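Local coordinates for shikimate 5-dehydrogenase AroE (5-dehydroshikimate reductase) (Mycobacterium tuberculosis, PDB 4P4G), which probably catalyses the NADP-dependent interconversion of 3-dehydroshikimate and shikimate, the fourth of seven steps leading to chorismate, at residues A[76-81]-A[98-103]. Numbering follows the deposited sequence.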
ATOM      1  N   ALA A  76       6.218  -4.400  16.532  1.00  8.51           N
ATOM      2  CA  ALA A  76       7.612  -4.744  16.268  1.00 10.05           C
ATOM      3  C   ALA A  76       8.567  -4.078  17.244  1.00 12.60           C
ATOM      4  O   ALA A  76       8.381  -2.919  17.617  1.00 14.96           O
ATOM      5  CB  ALA A  76       7.981  -4.365  14.850  1.00  9.46           C
ATOM      6  N   ASP A  77       9.606  -4.803  17.646  1.00 13.84           N
ATOM      7  CA  ASP A  77      10.603  -4.223  18.540  1.00 17.40           C
ATOM      8  C   ASP A  77      11.762  -3.556  17.785  1.00 17.18           C
ATOM      9  O   ASP A  77      12.528  -2.783  18.374  1.00 18.52           O
ATOM     10  CB  ASP A  77      11.120  -5.285  19.511  1.00 22.14           C
ATOM     11  CG  ASP A  77      11.380  -6.608  18.830  1.00 26.30           C
ATOM     12  OD1 ASP A  77      10.432  -7.433  18.712  1.00 25.16           O
ATOM     13  OD2 ASP A  77      12.535  -6.820  18.402  1.00 32.08           O
ATOM     14  N   GLU A  78      11.899  -3.863  16.493  1.00 13.90           N
ATOM     15  CA  GLU A  78      12.840  -3.161  15.618  1.00 15.21           C
ATOM     16  C   GLU A  78      12.043  -2.668  14.430  1.00 12.18           C
ATOM     17  O   GLU A  78      11.093  -3.319  14.024  1.00  9.10           O
ATOM     18  CB  GLU A  78      13.890  -4.100  15.018  1.00 22.22           C
ATOM     19  CG  GLU A  78      14.807  -4.869  15.934  1.00 30.83           C
ATOM     20  CD  GLU A  78      15.730  -5.763  15.112  1.00 36.22           C
ATOM     21  OE1 GLU A  78      16.103  -6.859  15.581  1.00 39.37           O
ATOM     22  OE2 GLU A  78      16.065  -5.366  13.974  1.00 37.88           O
ATOM     23  N   ARG A  79      12.454  -1.547  13.847  1.00 11.60           N
ATOM     24  CA  ARG A  79      11.815  -1.051  12.625  1.00 12.85           C
ATOM     25  C   ARG A  79      12.856  -0.594  11.618  1.00 10.66           C
ATOM     26  O   ARG A  79      13.893  -0.053  11.995  1.00 14.19           O
ATOM     27  CB  ARG A  79      10.868   0.104  12.959  1.00 13.39           C
ATOM     28  CG  ARG A  79       9.817  -0.282  13.987  1.00 14.83           C
ATOM     29  CD  ARG A  79       9.176   0.891  14.682  1.00 17.28           C
ATOM     30  NE  ARG A  79       8.339   0.398  15.779  1.00 17.32           N
ATOM     31  CZ  ARG A  79       8.598   0.583  17.068  1.00 16.36           C
ATOM     32  NH1 ARG A  79       9.660   1.284  17.443  1.00 16.17           N
ATOM     33  NH2 ARG A  79       7.778   0.075  17.983  1.00 14.90           N
ATOM     34  N   THR A  80      12.589  -0.816  10.334  1.00 12.23           N
ATOM     35  CA  THR A  80      13.468  -0.290   9.290  1.00 12.19           C
ATOM     36  C   THR A  80      13.360   1.233   9.257  1.00 14.33           C
ATOM     37  O   THR A  80      12.395   1.804   9.767  1.00 12.51           O
ATOM     38  CB  THR A  80      13.114  -0.850   7.896  1.00 11.32           C
ATOM     39  OG1 THR A  80      11.816  -0.387   7.518  1.00 12.03           O
ATOM     40  CG2 THR A  80      13.117  -2.375   7.901  1.00 13.70           C
ATOM     41  N   ALA A  81      14.349   1.885   8.658  1.00 15.90           N
ATOM     42  CA  ALA A  81      14.345   3.335   8.535  1.00 18.50           C
ATOM     43  C   ALA A  81      13.081   3.810   7.832  1.00 16.25           C
ATOM     44  O   ALA A  81      12.484   4.805   8.231  1.00 18.91           O
ATOM     45  CB  ALA A  81      15.587   3.813   7.789  1.00 21.43           C
ATOM     46  N   GLY A  98      12.819 -11.545  18.055  1.00 18.78           N
ATOM     47  CA  GLY A  98      11.602 -10.762  17.949  1.00 16.55           C
ATOM     48  C   GLY A  98      11.168 -10.539  16.519  1.00 16.27           C
ATOM     49  O   GLY A  98      11.271 -11.443  15.688  1.00 14.90           O
ATOM     50  N   TRP A  99      10.680  -9.334  16.234  1.00 11.98           N
ATOM     51  CA  TRP A  99      10.099  -9.032  14.928  1.00 14.42           C
ATOM     52  C   TRP A  99      10.557  -7.659  14.462  1.00 14.98           C
ATOM     53  O   TRP A  99      10.710  -6.739  15.277  1.00 16.82           O
ATOM     54  CB  TRP A  99       8.570  -9.033  15.009  1.00 13.92           C
ATOM     55  CG  TRP A  99       7.949 -10.371  15.307  1.00 13.26           C
ATOM     56  CD1 TRP A  99       7.688 -10.900  16.540  1.00 14.21           C
ATOM     57  CD2 TRP A  99       7.486 -11.331  14.353  1.00 13.64           C
ATOM     58  NE1 TRP A  99       7.107 -12.142  16.408  1.00 14.42           N
ATOM     59  CE2 TRP A  99       6.970 -12.428  15.077  1.00 14.15           C
ATOM     60  CE3 TRP A  99       7.456 -11.371  12.955  1.00 14.33           C
ATOM     61  CZ2 TRP A  99       6.427 -13.556  14.443  1.00 15.82           C
ATOM     62  CZ3 TRP A  99       6.929 -12.495  12.332  1.00 16.38           C
ATOM     63  CH2 TRP A  99       6.433 -13.573  13.077  1.00 17.52           C
ATOM     64  N   ARG A 100      10.764  -7.517  13.151  1.00  9.73           N
ATOM     65  CA  ARG A 100      11.098  -6.218  12.567  1.00  9.63           C
ATOM     66  C   ARG A 100       9.976  -5.752  11.647  1.00 10.23           C
ATOM     67  O   ARG A 100       9.460  -6.528  10.834  1.00 11.44           O
ATOM     68  CB  ARG A 100      12.430  -6.278  11.800  1.00 10.40           C
ATOM     69  CG  ARG A 100      12.856  -4.938  11.186  1.00 14.00           C
ATOM     70  CD  ARG A 100      14.085  -5.096  10.295  1.00 19.54           C
ATOM     71  NE  ARG A 100      15.165  -5.789  10.988  1.00 23.11           N
ATOM     72  CZ  ARG A 100      15.547  -7.033  10.716  1.00 23.66           C
ATOM     73  NH1 ARG A 100      14.953  -7.717   9.752  1.00 23.42           N
ATOM     74  NH2 ARG A 100      16.532  -7.591  11.403  1.00 25.95           N
ATOM     75  N   ALA A 101       9.596  -4.485  11.783  1.00  8.64           N
ATOM     76  CA  ALA A 101       8.589  -3.882  10.919  1.00  8.74           C
ATOM     77  C   ALA A 101       9.252  -3.213   9.725  1.00  9.01           C
ATOM     78  O   ALA A 101      10.236  -2.473   9.874  1.00  9.86           O
ATOM     79  CB  ALA A 101       7.758  -2.867  11.686  1.00 12.01           C
ATOM     80  N   ASP A 102       8.704  -3.457   8.544  1.00  9.14           N
ATOM     81  CA  ASP A 102       9.128  -2.724   7.359  1.00 10.57           C
ATOM     82  C   ASP A 102       7.902  -2.198   6.630  1.00  9.06           C
ATOM     83  O   ASP A 102       6.766  -2.618   6.892  1.00  8.48           O
ATOM     84  CB  ASP A 102       9.967  -3.610   6.431  1.00 14.13           C
ATOM     85  CG  ASP A 102      10.561  -2.828   5.258  1.00 19.78           C
ATOM     86  OD1 ASP A 102      10.859  -1.620   5.430  1.00 19.25           O
ATOM     87  OD2 ASP A 102      10.710  -3.408   4.159  1.00 21.41           O
ATOM     88  N   ASN A 103       8.120  -1.251   5.731  1.00 11.45           N
ATOM     89  CA  ASN A 103       7.046  -0.801   4.874  1.00 10.85           C
ATOM     90  C   ASN A 103       7.461  -0.926   3.420  1.00 11.99           C
ATOM     91  O   ASN A 103       8.324  -0.184   2.947  1.00 13.73           O
ATOM     92  CB  ASN A 103       6.641   0.638   5.181  1.00 12.27           C
ATOM     93  CG  ASN A 103       5.344   1.008   4.516  1.00 15.36           C
ATOM     94  OD1 ASN A 103       5.250   1.009   3.285  1.00 16.91           O
ATOM     95  ND2 ASN A 103       4.328   1.313   5.313  1.00 14.99           N
TER
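T80 OG1 is gripped twice: it donates to D102 OD1 at 2.6 Å and accepts the backbone N-H of A83. In the substrate-binding domain's mixed β-sheet, strand 98-102 runs parallel to the short edge strand 78-79, and the first bond ties its end to the start of helix 81-86, of which T80 is the N-cap. Threonine suits the post because its hydroxyl, held between backbone N and carbonyl carbon (chi1 65°), can serve both partners while CG2 rests 3.8 Å from R100 CD. D102 crosses it at about a right angle and offers OD1 on the anti side; OD2 makes a salt bridge with R82 of helix 81-86 and a hydrogen bond with Q250 of helix 236-252.

Between the strands, A101 bonds to both neighbours of R79: its N donates to E78 O at 2.9 Å and its O takes the nearly straight N-H of T80. W99 O takes two weak bonds, from the backbone N-H groups of D77 and E78, but the D77 carboxylate turns back so that OD1 accepts W99 N at 3.1 Å on its syn side.

Just before strand 78-79, A76 turns its small methyl to A101, CB to CB at 3.5 Å; R79, on A101's face, lays CG against that methyl, its NE held by L73 O. On the other face, E78 and R100, long, oppositely charged chains in register, form a salt bridge: the arginine, CG anti to its N (chi1 -179°), bends at chi3, bringing NE 3.1 Å from E78 OE2, which it meets from above a carboxylate plane turned 65° from the guanidinium.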